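Long-range contact in T cell receptor gamma chain (Monodelphis domestica, PDB 7L15), which probably pairs with a mu chain to form the marsupial gamma mu T cell receptor, which serves in antigen recognition: residues S90-Y95 / L113-S118. Sequence-based numbering, arbitrary orientation.
Sequences SDSGVY and LIVTES
The hydroxyl of Ser92 takes the place of a backbone carbonyl as acceptor for Val115 N: the amide donates to Ser92 OG over 3.0 Å, with a nearly straight angle of 163° at the hydrogen. This bond forms just before strand 93-101 begins, at the residue that follows the 3-10 segment 90-91, so a side chain extends the pairing beyond the last bridge, one residue before Gly93 and two after Leu113. With OG anti to the carbonyl carbon (chi1 -53°), the hydroxyl reaches that amide and also keeps a hydrogen bond to Val89 O.

Next along comes the regular antiparallel pair of Gly93 and Leu113, hydrogen-bonded both ways, Gly93 N to Leu113 O at 3.1 Å and Leu113 N to Gly93 O at 2.9 Å. Gly93 adopts an extended backbone (phi 160°) in which a CB would collide with the preceding carbonyl.

Tyr95 turns its ring back toward Asp91, and its OH donates to Asp91 O in a short hydrogen bond of 2.5 Å, in the plane of that carbonyl and on a lone pair. This is the tyrosine corner known from immunoglobulin V domains, within the D-x-G-x-Y-x-C sequence that ends at the disulfide-bonded Cys97. Leu113 crosses the ring at a slant, its CB 3.7 Å from Tyr95 CE1 and its CD2 3.7 Å from Tyr95 OH. Asp91 OD2 accepts from Gln88 N and forms a salt bridge with Lys69 NZ.

Leu113 and Val115 both pack on Leu87, and Leu113 also reaches Ala21 of strand 21-28 in the facing sheet. Strand 104-116 lies between 93-101, its hairpin partner, and the parallel strand 12-16.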
# COMPACT_ATOMS: atom_id res chain seq x y z
N SER B 90 -6.12 -21.64 0.89
CA SER B 90 -6.15 -21.16 -0.48
C SER B 90 -7.07 -19.96 -0.68
O SER B 90 -7.10 -19.40 -1.78
CB SER B 90 -6.56 -22.30 -1.40
OG SER B 90 -7.87 -22.74 -1.07
N ASP B 91 -7.85 -19.57 0.34
CA ASP B 91 -8.69 -18.39 0.27
C ASP B 91 -7.97 -17.10 0.65
O ASP B 91 -8.54 -16.02 0.42
CB ASP B 91 -9.92 -18.55 1.17
CG ASP B 91 -10.78 -19.70 0.77
OD1 ASP B 91 -10.92 -19.93 -0.46
OD2 ASP B 91 -11.31 -20.40 1.66
N SER B 92 -6.78 -17.18 1.27
CA SER B 92 -6.07 -15.97 1.66
C SER B 92 -5.83 -15.06 0.46
O SER B 92 -5.53 -15.53 -0.64
CB SER B 92 -4.71 -16.34 2.29
OG SER B 92 -4.91 -17.26 3.34
N GLY B 93 -5.94 -13.76 0.68
CA GLY B 93 -5.64 -12.77 -0.33
C GLY B 93 -6.31 -11.46 0.05
O GLY B 93 -6.89 -11.34 1.13
N VAL B 94 -6.23 -10.49 -0.85
CA VAL B 94 -6.85 -9.19 -0.62
C VAL B 94 -8.16 -9.11 -1.37
O VAL B 94 -8.22 -9.36 -2.59
CB VAL B 94 -5.90 -8.05 -1.02
CG1 VAL B 94 -6.49 -6.69 -0.61
CG2 VAL B 94 -4.55 -8.25 -0.39
N TYR B 95 -9.23 -8.76 -0.65
CA TYR B 95 -10.58 -8.68 -1.19
C TYR B 95 -10.99 -7.21 -1.28
O TYR B 95 -11.01 -6.50 -0.27
CB TYR B 95 -11.55 -9.45 -0.31
CG TYR B 95 -11.35 -10.95 -0.33
CD1 TYR B 95 -10.18 -11.52 0.16
CD2 TYR B 95 -12.33 -11.80 -0.84
CE1 TYR B 95 -9.99 -12.88 0.15
CE2 TYR B 95 -12.13 -13.17 -0.88
CZ TYR B 95 -10.95 -13.70 -0.38
OH TYR B 95 -10.71 -15.06 -0.38
N LEU B 113 -7.66 -11.10 3.89
CA LEU B 113 -8.10 -12.32 4.54
C LEU B 113 -6.88 -13.23 4.70
O LEU B 113 -6.19 -13.54 3.73
CB LEU B 113 -9.19 -12.99 3.71
CG LEU B 113 -9.75 -14.28 4.26
CD1 LEU B 113 -10.39 -14.01 5.62
CD2 LEU B 113 -10.77 -14.87 3.27
N ILE B 114 -6.61 -13.63 5.93
CA ILE B 114 -5.49 -14.52 6.22
C ILE B 114 -6.05 -15.78 6.83
O ILE B 114 -6.64 -15.74 7.92
CB ILE B 114 -4.47 -13.87 7.16
CG1 ILE B 114 -3.98 -12.55 6.57
CG2 ILE B 114 -3.32 -14.85 7.45
CD1 ILE B 114 -3.19 -11.71 7.56
N VAL B 115 -5.89 -16.90 6.14
CA VAL B 115 -6.31 -18.19 6.64
C VAL B 115 -5.06 -19.00 6.90
O VAL B 115 -4.22 -19.17 6.01
CB VAL B 115 -7.26 -18.91 5.67
CG1 VAL B 115 -7.93 -20.12 6.36
CG2 VAL B 115 -8.30 -17.93 5.17
N THR B 116 -4.92 -19.49 8.12
CA THR B 116 -3.74 -20.27 8.49
C THR B 116 -4.17 -21.52 9.24
O THR B 116 -5.22 -21.56 9.89
CB THR B 116 -2.77 -19.45 9.35
OG1 THR B 116 -1.67 -20.28 9.74
CG2 THR B 116 -3.44 -18.93 10.57
N GLU B 117 -3.36 -22.56 9.10
CA GLU B 117 -3.60 -23.79 9.83
C GLU B 117 -2.86 -23.84 11.16
O GLU B 117 -3.00 -24.82 11.90
CB GLU B 117 -3.23 -25.00 8.97
CG GLU B 117 -4.45 -25.75 8.42
CD GLU B 117 -4.22 -26.33 7.03
OE1 GLU B 117 -3.09 -26.78 6.75
OE2 GLU B 117 -5.17 -26.34 6.22
N SER B 118 -2.11 -22.79 11.51
CA SER B 118 -1.41 -22.72 12.79
C SER B 118 -2.24 -21.97 13.82
O SER B 118 -2.99 -21.05 13.49
CB SER B 118 -0.06 -22.03 12.63
OG SER B 118 0.73 -22.67 11.65